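Local coordinates for haloacid dehalogenase-like hydrolase (Bacteroides thetaiotaomicron, PDB 4JB3), which removes the phosphate from D-ribitol 5-phosphate and D-ribitol 1-phosphate, and also from 5-amino-6-(5-phospho-D-ribitylamino)uracil, an intermediate of riboflavin biosynthesis, at residues N26-F31 with S187-V192; K61-G66 with G166-A171; Q69-G74 with N131-V136; S182-S187 with L205-F210. All coordinates share one frame; numbering follows the deposited sequence.

Contact 1. Residues N26-F31 with S187-V192; sequences NIVFDF and SETLFV. With NA (sodium ion), chain B.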
loop_
_atom_site.group_PDB
_atom_site.type_symbol
_atom_site.label_atom_id
_atom_site.label_comp_id
_atom_site.label_asym_id
_atom_site.label_seq_id
_atom_site.Cartn_x
_atom_site.Cartn_y
_atom_site.Cartn_z
ATOM N N ASN A 26 -4.387 12.539 -12.332
ATOM C CA ASN A 26 -4.423 11.913 -11.012
ATOM C C ASN A 26 -3.499 10.717 -10.974
ATOM O O ASN A 26 -3.341 10.028 -11.983
ATOM C CB ASN A 26 -5.832 11.421 -10.673
ATOM C CG ASN A 26 -6.903 12.388 -11.115
ATOM O OD1 ASN A 26 -7.060 13.473 -10.543
ATOM N ND2 ASN A 26 -7.653 12.004 -12.142
ATOM N N ILE A 27 -2.911 10.452 -9.807
ATOM C CA ILE A 27 -2.049 9.285 -9.635
ATOM C C ILE A 27 -2.486 8.558 -8.382
ATOM O O ILE A 27 -2.644 9.176 -7.332
ATOM C CB ILE A 27 -0.556 9.677 -9.521
ATOM C CG1 ILE A 27 -0.121 10.499 -10.736
ATOM C CG2 ILE A 27 0.311 8.419 -9.407
ATOM C CD1 ILE A 27 1.288 11.077 -10.641
ATOM N N VAL A 28 -2.711 7.253 -8.510
ATOM C CA VAL A 28 -3.151 6.410 -7.399
ATOM C C VAL A 28 -2.037 5.414 -7.124
ATOM O O VAL A 28 -1.686 4.629 -8.003
ATOM C CB VAL A 28 -4.458 5.664 -7.750
ATOM C CG1 VAL A 28 -4.883 4.739 -6.605
ATOM C CG2 VAL A 28 -5.586 6.659 -8.051
ATOM N N PHE A 29 -1.477 5.456 -5.915
ATOM C CA PHE A 29 -0.403 4.557 -5.508
ATOM C C PHE A 29 -0.886 3.486 -4.539
ATOM O O PHE A 29 -1.709 3.751 -3.660
ATOM C CB PHE A 29 0.676 5.331 -4.740
ATOM C CG PHE A 29 1.503 6.264 -5.574
ATOM C CD1 PHE A 29 2.587 5.799 -6.312
ATOM C CD2 PHE A 29 1.219 7.623 -5.585
ATOM C CE1 PHE A 29 3.373 6.672 -7.066
ATOM C CE2 PHE A 29 1.994 8.497 -6.324
ATOM C CZ PHE A 29 3.073 8.021 -7.073
ATOM N N ASP A 30 -0.335 2.284 -4.657
ATOM C CA ASP A 30 -0.395 1.310 -3.579
ATOM C C ASP A 30 0.659 1.703 -2.534
ATOM O O ASP A 30 1.549 2.522 -2.812
ATOM C CB ASP A 30 -0.088 -0.079 -4.125
ATOM C CG ASP A 30 -0.459 -1.184 -3.156
ATOM O OD1 ASP A 30 -1.094 -0.909 -2.114
ATOM O OD2 ASP A 30 -0.125 -2.341 -3.449
ATOM N N PHE A 31 0.549 1.135 -1.336
ATOM C CA PHE A 31 1.512 1.387 -0.265
ATOM C C PHE A 31 2.622 0.324 -0.341
ATOM O O PHE A 31 3.696 0.583 -0.902
ATOM C CB PHE A 31 0.795 1.371 1.092
ATOM C CG PHE A 31 1.691 1.669 2.266
ATOM C CD1 PHE A 31 2.321 2.902 2.378
ATOM C CD2 PHE A 31 1.902 0.717 3.250
ATOM C CE1 PHE A 31 3.146 3.177 3.457
ATOM C CE2 PHE A 31 2.724 0.991 4.337
ATOM C CZ PHE A 31 3.346 2.225 4.433
ATOM N N SER A 187 -9.443 7.142 -17.152
ATOM C CA SER A 187 -8.495 7.279 -18.268
ATOM C C SER A 187 -7.493 8.416 -18.059
ATOM O O SER A 187 -6.462 8.473 -18.733
ATOM C CB SER A 187 -9.233 7.446 -19.590
ATOM O OG SER A 187 -9.832 8.717 -19.667
ATOM N N GLU A 188 -7.799 9.313 -17.121
ATOM C CA GLU A 188 -6.910 10.422 -16.773
ATOM C C GLU A 188 -6.159 10.118 -15.487
ATOM O O GLU A 188 -5.581 11.021 -14.870
ATOM C CB GLU A 188 -7.713 11.713 -16.589
ATOM C CG GLU A 188 -8.440 12.174 -17.850
ATOM C CD GLU A 188 -9.303 13.408 -17.637
ATOM O OE1 GLU A 188 -9.693 13.715 -16.482
ATOM O OE2 GLU A 188 -9.603 14.077 -18.645
ATOM N N THR A 189 -6.152 8.851 -15.087
ATOM C CA THR A 189 -5.570 8.459 -13.808
ATOM C C THR A 189 -4.565 7.343 -14.013
ATOM O O THR A 189 -4.855 6.359 -14.698
ATOM C CB THR A 189 -6.667 7.965 -12.853
ATOM O OG1 THR A 189 -7.661 8.989 -12.707
ATOM C CG2 THR A 189 -6.092 7.637 -11.489
ATOM N N LEU A 190 -3.378 7.505 -13.428
ATOM C CA LEU A 190 -2.362 6.460 -13.468
ATOM C C LEU A 190 -2.383 5.674 -12.167
ATOM O O LEU A 190 -2.182 6.239 -11.083
ATOM C CB LEU A 190 -0.969 7.060 -13.666
ATOM C CG LEU A 190 0.137 6.004 -13.811
ATOM C CD1 LEU A 190 0.032 5.241 -15.125
ATOM C CD2 LEU A 190 1.493 6.670 -13.704
ATOM N N PHE A 191 -2.621 4.375 -12.289
ATOM C CA PHE A 191 -2.667 3.475 -11.154
ATOM C C PHE A 191 -1.335 2.742 -11.068
ATOM O O PHE A 191 -0.926 2.084 -12.019
ATOM C CB PHE A 191 -3.830 2.494 -11.312
ATOM C CG PHE A 191 -3.904 1.441 -10.237
ATOM C CD1 PHE A 191 -3.930 1.784 -8.888
ATOM C CD2 PHE A 191 -3.986 0.104 -10.581
ATOM C CE1 PHE A 191 -4.020 0.791 -7.903
ATOM C CE2 PHE A 191 -4.076 -0.881 -9.611
ATOM C CZ PHE A 191 -4.095 -0.539 -8.274
ATOM N N VAL A 192 -0.662 2.880 -9.928
ATOM C CA VAL A 192 0.678 2.342 -9.711
ATOM C C VAL A 192 0.650 1.261 -8.636
ATOM O O VAL A 192 0.425 1.561 -7.466
ATOM C CB VAL A 192 1.658 3.453 -9.284
ATOM C CG1 VAL A 192 3.088 2.909 -9.229
ATOM C CG2 VAL A 192 1.578 4.652 -10.218
HETATM NA NA NA B . 1.464 -3.918 -3.290
HETATM O O HOH W 1 -9.924 13.053 -13.614
HETATM O O HOH W 2 2.535 -5.983 -2.869
HETATM O O HOH W 3 -0.074 -5.189 -4.621
#
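Val28 and Leu190 lie in neighbouring parallel strands of the HAD core sheet, and Val28 N gives Leu190 O a nearly straight hydrogen bond of 2.8 Å. Val192 N to Val28 O and Asp30 N to Val192 O continue the ladder. Packing is tight on both faces. On one, Val28 CG2, set beside its backbone N by a chi1 of 178°, meets Thr189 CG2 at 3.6 Å, while Val28 CG1 approaches Phe191 CD1. On the other, Phe29 CD1 lies 3.9 Å from Val192 CB. Ile27 CG2 sits over one face of the Phe29 ring. The partly exposed Glu188 end is looser: the hydrogen bond from Asn26 N to Glu188 O is longer, 3.2 Å, and a water, not direct contact, links Asn26 ND2 to Glu188 OE1. ND2 also donates to Thr189 OG1 (3.1 Å), the acceptor lying 18° out of the amide plane; OG1 is hydrogen-bonded to Ile185 O. With a valine replacing Thr189, Asn26 ND2 would probably lose this acceptor and Ile185 O its hydroxyl partner. Asp30 OD2 binds the sodium ion at 2.2 Å, with Gly32 and Asp194. The pairing holds N of Asp30, the probable nucleophile, and so probably helps place its carboxylate at the metal.

Contact 2. Residues K61-G66 with G166-A171; sequences KYHQTG and GHTKPA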
loop_
_atom_site.group_PDB
_atom_site.type_symbol
_atom_site.label_atom_id
_atom_site.label_comp_id
_atom_site.label_asym_id
_atom_site.label_seq_id
_atom_site.Cartn_x
_atom_site.Cartn_y
_atom_site.Cartn_z
ATOM N N LYS A 61 1.839 -11.769 -0.667
ATOM C CA LYS A 61 2.418 -10.474 -1.008
ATOM C C LYS A 61 1.351 -9.482 -1.476
ATOM O O LYS A 61 1.572 -8.269 -1.430
ATOM C CB LYS A 61 3.458 -10.657 -2.114
ATOM C CG LYS A 61 4.629 -9.691 -2.076
ATOM C CD LYS A 61 5.583 -9.983 -3.218
ATOM C CE LYS A 61 5.888 -11.469 -3.286
ATOM N NZ LYS A 61 6.755 -11.837 -4.441
ATOM N N TYR A 62 0.199 -9.991 -1.913
ATOM C CA TYR A 62 -0.767 -9.163 -2.649
ATOM C C TYR A 62 -2.187 -9.202 -2.114
ATOM O O TYR A 62 -2.899 -8.200 -2.167
ATOM C CB TYR A 62 -0.816 -9.579 -4.121
ATOM C CG TYR A 62 0.525 -9.593 -4.804
ATOM C CD1 TYR A 62 1.214 -8.412 -5.051
ATOM C CD2 TYR A 62 1.099 -10.787 -5.205
ATOM C CE1 TYR A 62 2.444 -8.428 -5.680
ATOM C CE2 TYR A 62 2.325 -10.813 -5.837
ATOM C CZ TYR A 62 2.993 -9.635 -6.064
ATOM O OH TYR A 62 4.215 -9.663 -6.695
ATOM N N HIS A 63 -2.599 -10.367 -1.631
ATOM C CA HIS A 63 -3.971 -10.584 -1.200
ATOM C C HIS A 63 -4.000 -11.635 -0.097
ATOM O O HIS A 63 -3.801 -12.824 -0.356
ATOM C CB HIS A 63 -4.815 -11.048 -2.395
ATOM C CG HIS A 63 -6.264 -11.249 -2.080
ATOM N ND1 HIS A 63 -7.198 -10.237 -2.187
ATOM C CD2 HIS A 63 -6.944 -12.348 -1.676
ATOM C CE1 HIS A 63 -8.388 -10.705 -1.852
ATOM N NE2 HIS A 63 -8.261 -11.983 -1.539
ATOM N N GLN A 64 -4.254 -11.200 1.134
ATOM C CA GLN A 64 -4.299 -12.134 2.251
ATOM C C GLN A 64 -5.557 -12.984 2.201
ATOM O O GLN A 64 -6.517 -12.639 1.511
ATOM C CB GLN A 64 -4.231 -11.391 3.586
ATOM C CG GLN A 64 -3.099 -10.371 3.691
ATOM C CD GLN A 64 -1.739 -10.948 3.366
ATOM O OE1 GLN A 64 -1.468 -12.131 3.596
ATOM N NE2 GLN A 64 -0.873 -10.112 2.809
ATOM N N THR A 65 -5.531 -14.101 2.927
ATOM C CA THR A 65 -6.693 -14.969 3.072
ATOM C C THR A 65 -6.950 -15.244 4.552
ATOM O O THR A 65 -6.184 -14.793 5.416
ATOM C CB THR A 65 -6.498 -16.306 2.342
ATOM O OG1 THR A 65 -5.365 -16.986 2.895
ATOM C CG2 THR A 65 -6.269 -16.067 0.857
ATOM N N GLY A 66 -8.024 -15.971 4.846
ATOM C CA GLY A 66 -8.337 -16.317 6.225
ATOM C C GLY A 66 -8.522 -15.098 7.113
ATOM O O GLY A 66 -9.060 -14.078 6.673
ATOM N N GLY A 166 -14.196 -2.385 3.379
ATOM C CA GLY A 166 -14.885 -3.669 3.377
ATOM C C GLY A 166 -14.506 -4.621 2.252
ATOM O O GLY A 166 -15.141 -5.670 2.090
ATOM N N HIS A 167 -13.490 -4.266 1.475
ATOM C CA HIS A 167 -13.050 -5.093 0.349
ATOM C C HIS A 167 -11.552 -4.949 0.210
ATOM O O HIS A 167 -11.000 -3.899 0.547
ATOM C CB HIS A 167 -13.678 -4.611 -0.970
ATOM C CG HIS A 167 -15.173 -4.572 -0.961
ATOM N ND1 HIS A 167 -15.949 -5.659 -1.295
ATOM C CD2 HIS A 167 -16.033 -3.567 -0.676
ATOM C CE1 HIS A 167 -17.226 -5.330 -1.201
ATOM N NE2 HIS A 167 -17.303 -4.064 -0.835
ATOM N N THR A 168 -10.892 -5.986 -0.306
ATOM C CA THR A 168 -9.481 -5.901 -0.674
ATOM C C THR A 168 -9.305 -6.014 -2.181
ATOM O O THR A 168 -10.039 -6.770 -2.836
ATOM C CB THR A 168 -8.634 -7.004 -0.002
ATOM O OG1 THR A 168 -9.337 -8.253 -0.067
ATOM C CG2 THR A 168 -8.367 -6.657 1.439
ATOM N N LYS A 169 -8.337 -5.274 -2.724
ATOM C CA LYS A 169 -7.915 -5.461 -4.113
ATOM C C LYS A 169 -7.543 -6.936 -4.250
ATOM O O LYS A 169 -6.935 -7.500 -3.338
ATOM C CB LYS A 169 -6.695 -4.588 -4.425
ATOM C CG LYS A 169 -6.947 -3.080 -4.297
ATOM C CD LYS A 169 -5.703 -2.300 -4.743
ATOM C CE LYS A 169 -4.624 -2.475 -3.719
ATOM N NZ LYS A 169 -3.386 -1.754 -4.079
ATOM N N PRO A 170 -7.870 -7.561 -5.389
ATOM C CA PRO A 170 -8.342 -6.943 -6.632
ATOM C C PRO A 170 -9.862 -6.880 -6.781
ATOM O O PRO A 170 -10.335 -6.833 -7.913
ATOM C CB PRO A 170 -7.747 -7.866 -7.698
ATOM C CG PRO A 170 -7.856 -9.227 -7.060
ATOM C CD PRO A 170 -7.587 -8.998 -5.580
ATOM N N ALA A 171 -10.611 -6.862 -5.683
ATOM C CA ALA A 171 -12.065 -6.737 -5.793
ATOM C C ALA A 171 -12.423 -5.440 -6.512
ATOM O O ALA A 171 -11.940 -4.367 -6.127
ATOM C CB ALA A 171 -12.708 -6.763 -4.420
HETATM O O HOH W 4 -7.428 -9.921 1.319
#
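His63 meets the Thr168-Pro170 loop, whose Lys169 is consistent with the motif III lysine of HAD phosphatases; the loop with His63 lies in the insert after the first strand, where a C1 cap is found in this superfamily. CG of His63 stands opposite its backbone N (chi1 -178°), which carries the imidazole across to the other loop. There ND1 donates to Lys169 O at 3.0 Å, the acceptor only 7° out of the ring plane and the N-H pointing almost straight at it. The peptide before Pro170 is cis, and Pro170 CD packs 3.6 Å from the same ND1. The Thr168 and His63 side chains cross at about a right angle: a chi1 of 43° tucks Thr168 OG1 between backbone N and carbonyl carbon, 3.2 Å from His63 CE1, while OG1 hydrogen-bonds to Glu73. Lys169 bends away at chi3 and sends NZ to Asp193 and Asp30. A leucine replacing His63 could not donate, so Lys169 O would probably lose this hydrogen bond and the two loops their direct polar link. A second, indirect link is a water over the centre of the His63 ring, which donates to Gln64 O and, at 2.9 Å, to Thr168 OG1.

Contact 3. Residues Q69-G74 with N131-V136; sequences QELEEG and NTNPFV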
loop_
_atom_site.group_PDB
_atom_site.type_symbol
_atom_site.label_atom_id
_atom_site.label_comp_id
_atom_site.label_asym_id
_atom_site.label_seq_id
_atom_site.Cartn_x
_atom_site.Cartn_y
_atom_site.Cartn_z
ATOM N N GLN A 69 -7.082 -11.824 5.713
ATOM C CA GLN A 69 -8.016 -11.134 4.821
ATOM C C GLN A 69 -9.111 -10.430 5.606
ATOM O O GLN A 69 -9.454 -9.278 5.316
ATOM C CB GLN A 69 -8.652 -12.113 3.840
ATOM C CG GLN A 69 -9.814 -11.520 3.048
ATOM C CD GLN A 69 -10.254 -12.417 1.914
ATOM O OE1 GLN A 69 -9.982 -13.616 1.917
ATOM N NE2 GLN A 69 -10.925 -11.837 0.922
ATOM N N GLU A 70 -9.675 -11.124 6.590
ATOM C CA GLU A 70 -10.745 -10.536 7.385
ATOM C C GLU A 70 -10.292 -9.245 8.056
ATOM O O GLU A 70 -11.040 -8.266 8.098
ATOM C CB GLU A 70 -11.306 -11.539 8.409
ATOM C CG GLU A 70 -12.161 -12.618 7.768
ATOM C CD GLU A 70 -12.487 -13.752 8.712
ATOM O OE1 GLU A 70 -12.103 -13.670 9.892
ATOM O OE2 GLU A 70 -13.122 -14.733 8.271
ATOM N N LEU A 71 -9.059 -9.226 8.559
ATOM C CA LEU A 71 -8.504 -8.011 9.142
ATOM C C LEU A 71 -8.380 -6.919 8.086
ATOM O O LEU A 71 -8.795 -5.772 8.309
ATOM C CB LEU A 71 -7.131 -8.290 9.761
ATOM C CG LEU A 71 -6.388 -7.057 10.280
ATOM C CD1 LEU A 71 -7.080 -6.540 11.551
ATOM C CD2 LEU A 71 -4.912 -7.368 10.508
ATOM N N GLU A 72 -7.869 -7.267 6.913
ATOM C CA GLU A 72 -7.654 -6.252 5.882
ATOM C C GLU A 72 -8.947 -5.782 5.216
ATOM O O GLU A 72 -8.953 -4.770 4.515
ATOM C CB GLU A 72 -6.583 -6.704 4.882
ATOM C CG GLU A 72 -5.249 -6.954 5.602
ATOM C CD GLU A 72 -4.027 -6.545 4.807
ATOM O OE1 GLU A 72 -3.982 -6.758 3.570
ATOM O OE2 GLU A 72 -3.085 -5.999 5.439
ATOM N N GLU A 73 -10.044 -6.489 5.461
ATOM C CA GLU A 73 -11.358 -6.047 4.976
ATOM C C GLU A 73 -12.212 -5.409 6.068
ATOM O O GLU A 73 -13.354 -5.018 5.818
ATOM C CB GLU A 73 -12.111 -7.208 4.327
ATOM C CG GLU A 73 -11.452 -7.652 3.049
ATOM C CD GLU A 73 -12.101 -8.842 2.391
ATOM O OE1 GLU A 73 -13.088 -9.391 2.934
ATOM O OE2 GLU A 73 -11.615 -9.234 1.310
ATOM N N GLY A 74 -11.665 -5.316 7.275
ATOM C CA GLY A 74 -12.385 -4.706 8.378
ATOM C C GLY A 74 -13.443 -5.607 8.986
ATOM O O GLY A 74 -14.254 -5.144 9.787
ATOM N N ASN A 131 -4.443 -2.376 0.144
ATOM C CA ASN A 131 -4.764 -3.404 1.114
ATOM C C ASN A 131 -3.882 -3.227 2.329
ATOM O O ASN A 131 -2.650 -3.356 2.257
ATOM C CB ASN A 131 -4.510 -4.790 0.537
ATOM C CG ASN A 131 -5.470 -5.150 -0.554
ATOM O OD1 ASN A 131 -6.457 -4.453 -0.790
ATOM N ND2 ASN A 131 -5.192 -6.254 -1.236
ATOM N N THR A 132 -4.513 -2.935 3.454
ATOM C CA THR A 132 -3.755 -2.688 4.656
ATOM C C THR A 132 -4.625 -2.917 5.881
ATOM O O THR A 132 -5.725 -3.460 5.774
ATOM C CB THR A 132 -3.085 -1.277 4.613
ATOM O OG1 THR A 132 -2.105 -1.163 5.653
ATOM C CG2 THR A 132 -4.119 -0.163 4.727
ATOM N N ASN A 133 -4.117 -2.520 7.043
ATOM C CA ASN A 133 -4.774 -2.824 8.294
ATOM C C ASN A 133 -4.358 -1.811 9.349
ATOM O O ASN A 133 -3.394 -1.068 9.140
ATOM C CB ASN A 133 -4.471 -4.273 8.701
ATOM C CG ASN A 133 -3.013 -4.509 8.972
ATOM O OD1 ASN A 133 -2.468 -4.015 9.960
ATOM N ND2 ASN A 133 -2.366 -5.270 8.097
ATOM N N PRO A 134 -5.094 -1.753 10.470
ATOM C CA PRO A 134 -4.796 -0.761 11.510
ATOM C C PRO A 134 -3.411 -0.879 12.126
ATOM O O PRO A 134 -2.871 0.138 12.581
ATOM C CB PRO A 134 -5.863 -1.041 12.572
ATOM C CG PRO A 134 -6.996 -1.635 11.815
ATOM C CD PRO A 134 -6.360 -2.462 10.733
ATOM N N PHE A 135 -2.834 -2.078 12.157
ATOM C CA PHE A 135 -1.505 -2.207 12.744
ATOM C C PHE A 135 -0.496 -1.442 11.904
ATOM O O PHE A 135 0.309 -0.651 12.425
ATOM C CB PHE A 135 -1.079 -3.671 12.837
ATOM C CG PHE A 135 -1.932 -4.496 13.751
ATOM C CD1 PHE A 135 -1.721 -4.486 15.128
ATOM C CD2 PHE A 135 -2.929 -5.309 13.233
ATOM C CE1 PHE A 135 -2.513 -5.258 15.980
ATOM C CE2 PHE A 135 -3.726 -6.093 14.080
ATOM C CZ PHE A 135 -3.519 -6.057 15.457
ATOM N N VAL A 136 -0.522 -1.693 10.603
ATOM C CA VAL A 136 0.405 -1.037 9.692
ATOM C C VAL A 136 0.160 0.473 9.646
ATOM O O VAL A 136 1.101 1.268 9.694
ATOM C CB VAL A 136 0.309 -1.649 8.288
ATOM C CG1 VAL A 136 1.206 -0.894 7.287
ATOM C CG2 VAL A 136 0.685 -3.137 8.343
#
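Asn133 and Glu72 are brought together by two unlike torsions: in Asn133, CG is wedged between the backbone N and the carbonyl carbon (chi1 64°), and Glu72 is bent at chi2 (-143°). The amide ND2 of Asn133 then donates to Glu72 OE2 at 2.8 Å, using the anti lone pair of that oxygen, with carboxylate and amide planes turned 44° apart. The carbonyl end of the same amide turns forward, into the first turn of the helix it caps: Asn133 OD1 takes Val136 N at 3.1 Å from above its carbonyl plane, and Phe135 N more weakly. One side chain thus caps a helix and grips the neighbouring one. The Asn133 amide is fixed at both ends; Glu72 OE2 is held by it, while OE1 hydrogen-bonds to a bound glycerol. At the backbone, Glu72 CA makes a CA-H...O contact with Thr132 O (3.4 Å). Leu71 supplies the apolar half: its CD2 lies 3.6 Å from Asn133 CB and comes to the edge of the Phe135 ring, while CD1 touches Pro134. Trp102 of helix 95-103 packs against the same cluster. Asn131 turns its amide to Lys169 N and Tyr62 O. The whole is an N-capped helix start meeting the end of helix 66-72, itself closed at Gly74 by a Schellman motif, just beyond strand 125-130, where HAD enzymes carry motif II.

Contact 4. Residues S182-S187 with L205-F210; sequences SHVIPS and LGFETF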
loop_
_atom_site.group_PDB
_atom_site.type_symbol
_atom_site.label_atom_id
_atom_site.label_comp_id
_atom_site.label_asym_id
_atom_site.label_seq_id
_atom_site.Cartn_x
_atom_site.Cartn_y
_atom_site.Cartn_z
ATOM N N SER A 182 -13.805 9.974 -5.233
ATOM C CA SER A 182 -12.778 10.928 -5.641
ATOM C C SER A 182 -13.182 11.715 -6.869
ATOM O O SER A 182 -12.619 12.775 -7.136
ATOM C CB SER A 182 -11.469 10.201 -5.953
ATOM O OG SER A 182 -11.603 9.374 -7.098
ATOM N N HIS A 183 -14.130 11.162 -7.622
ATOM C CA HIS A 183 -14.554 11.707 -8.920
ATOM C C HIS A 183 -13.469 11.676 -10.000
ATOM O O HIS A 183 -13.566 12.416 -10.975
ATOM C CB HIS A 183 -15.088 13.138 -8.792
ATOM C CG HIS A 183 -16.076 13.329 -7.683
ATOM N ND1 HIS A 183 -17.186 12.527 -7.523
ATOM C CD2 HIS A 183 -16.135 14.254 -6.697
ATOM C CE1 HIS A 183 -17.878 12.943 -6.475
ATOM N NE2 HIS A 183 -17.260 13.987 -5.955
ATOM N N VAL A 184 -12.436 10.858 -9.848
ATOM C CA VAL A 184 -11.450 10.778 -10.924
ATOM C C VAL A 184 -12.051 10.138 -12.172
ATOM O O VAL A 184 -12.966 9.296 -12.090
ATOM C CB VAL A 184 -10.156 10.017 -10.527
ATOM C CG1 VAL A 184 -9.488 10.672 -9.319
ATOM C CG2 VAL A 184 -10.437 8.537 -10.254
ATOM N N ILE A 185 -11.549 10.555 -13.330
ATOM C CA ILE A 185 -11.840 9.856 -14.570
ATOM C C ILE A 185 -10.736 8.829 -14.724
ATOM O O ILE A 185 -9.562 9.195 -14.773
ATOM C CB ILE A 185 -11.797 10.817 -15.754
ATOM C CG1 ILE A 185 -12.791 11.959 -15.540
ATOM C CG2 ILE A 185 -12.038 10.059 -17.069
ATOM C CD1 ILE A 185 -14.236 11.516 -15.456
ATOM N N PRO A 186 -11.090 7.535 -14.769
ATOM C CA PRO A 186 -10.035 6.517 -14.833
ATOM C C PRO A 186 -9.019 6.713 -15.963
ATOM O O PRO A 186 -7.832 6.516 -15.708
ATOM C CB PRO A 186 -10.824 5.213 -14.985
ATOM C CG PRO A 186 -12.098 5.492 -14.234
ATOM C CD PRO A 186 -12.423 6.935 -14.573
ATOM N N SER A 187 -9.443 7.142 -17.152
ATOM C CA SER A 187 -8.495 7.279 -18.268
ATOM C C SER A 187 -7.493 8.416 -18.059
ATOM O O SER A 187 -6.462 8.473 -18.733
ATOM C CB SER A 187 -9.233 7.446 -19.590
ATOM O OG SER A 187 -9.832 8.717 -19.667
ATOM N N LEU A 205 -11.050 -1.365 -15.715
ATOM C CA LEU A 205 -11.876 -0.233 -15.302
ATOM C C LEU A 205 -11.483 1.078 -15.967
ATOM O O LEU A 205 -12.136 2.108 -15.746
ATOM C CB LEU A 205 -11.842 -0.074 -13.789
ATOM C CG LEU A 205 -12.376 -1.289 -13.046
ATOM C CD1 LEU A 205 -12.184 -1.102 -11.557
ATOM C CD2 LEU A 205 -13.843 -1.454 -13.375
ATOM N N GLY A 206 -10.440 1.047 -16.785
ATOM C CA GLY A 206 -10.111 2.194 -17.607
ATOM C C GLY A 206 -8.910 2.997 -17.185
ATOM O O GLY A 206 -8.547 3.964 -17.861
ATOM N N PHE A 207 -8.262 2.599 -16.095
ATOM C CA PHE A 207 -7.065 3.292 -15.635
ATOM C C PHE A 207 -5.891 3.080 -16.568
ATOM O O PHE A 207 -5.744 2.009 -17.167
ATOM C CB PHE A 207 -6.660 2.789 -14.254
ATOM C CG PHE A 207 -7.613 3.169 -13.170
ATOM C CD1 PHE A 207 -7.491 4.391 -12.536
ATOM C CD2 PHE A 207 -8.662 2.322 -12.802
ATOM C CE1 PHE A 207 -8.369 4.761 -11.535
ATOM C CE2 PHE A 207 -9.548 2.691 -11.787
ATOM C CZ PHE A 207 -9.391 3.917 -11.159
ATOM N N GLU A 208 -5.048 4.098 -16.690
ATOM C CA GLU A 208 -3.694 3.877 -17.171
ATOM C C GLU A 208 -2.964 3.174 -16.030
ATOM O O GLU A 208 -3.228 3.443 -14.847
ATOM C CB GLU A 208 -3.013 5.208 -17.518
ATOM C CG GLU A 208 -3.621 5.928 -18.719
ATOM C CD GLU A 208 -3.346 5.216 -20.037
ATOM O OE1 GLU A 208 -2.297 4.549 -20.152
ATOM O OE2 GLU A 208 -4.179 5.331 -20.962
ATOM N N THR A 209 -2.062 2.255 -16.358
ATOM C CA THR A 209 -1.382 1.507 -15.304
ATOM C C THR A 209 0.138 1.504 -15.436
ATOM O O THR A 209 0.699 1.601 -16.530
ATOM C CB THR A 209 -1.881 0.046 -15.202
ATOM O OG1 THR A 209 -1.586 -0.644 -16.422
ATOM C CG2 THR A 209 -3.386 -0.008 -14.945
ATOM N N PHE A 210 0.783 1.380 -14.287
ATOM C CA PHE A 210 2.227 1.222 -14.203
ATOM C C PHE A 210 2.480 0.210 -13.104
ATOM O O PHE A 210 2.035 0.401 -11.967
ATOM C CB PHE A 210 2.888 2.567 -13.892
ATOM C CG PHE A 210 4.359 2.470 -13.541
ATOM C CD1 PHE A 210 5.194 1.575 -14.194
ATOM C CD2 PHE A 210 4.899 3.305 -12.574
ATOM C CE1 PHE A 210 6.545 1.496 -13.873
ATOM C CE2 PHE A 210 6.253 3.245 -12.262
ATOM C CZ PHE A 210 7.068 2.330 -12.901
HETATM O O HOH W 5 -6.028 6.985 -20.892
#
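Phe207 lays its ring against Pro186, and its side chain can be followed outward along the 182-187 loop. CB stands 4.2 Å from Pro186 O. From there a chi1 of -69°, with CG opposite the carbonyl carbon, swings the ring over the proline: CD1 comes to 3.8 Å from Pro186 O, and CE1 passes 4.1 Å from Pro186 CA before it approaches Val184 CG2, looser at 4.5 Å. One face of the ring is taken by Pro186 CB, which sits 4.0 Å from the ring centroid and only 2° off the normal, a centred CH-pi contact. That CB also presses on the backbone at the turn, 3.5 Å from Leu205 O. Gly206 lies next to it: a Schellman motif ends helix 196-204 here with positive phi, and a beta carbon at this place would crowd Pro186 CB. Two CA-H...O contacts tie the backbones, Phe207 CA to Pro186 O (3.3 Å and essentially straight, 177°) and Ser187 CA to Gly206 O. On the outer side Glu208 CG merely brushes Ser187 O. Ile179 of helix 172-182 packs against both Pro186 and Phe207, and Thr189 of the adjoining strand also touches Phe207. The two connections, which enter neighbouring strands of the sheet, are therefore held by proline-aromatic contact and weak C-H...O attraction, with no conventional hydrogen bond directly between them.

In the fold
From the N terminus, strand 26-29 begins the loop that contact 1 closes when strand 189-192 returns beside it. Inside that loop residues 61-66 wait for 166-171, so contact 2 is nested in contact 1, and contact 3, between 69-74 and 131-136, is nested in turn in contact 2. These two lie about 9 Å apart between centres and share polar links. Contact 4 crosses contact 1, the two sharing Ser187. Contact 1 pairs two strands of the sheet, and contact 4 joins the connections that lead into strand 189-192 and its neighbour 208-210, while contacts 2 and 3 join the helical insert to loops around the catalytic end, with Lys169 reaching Asp30.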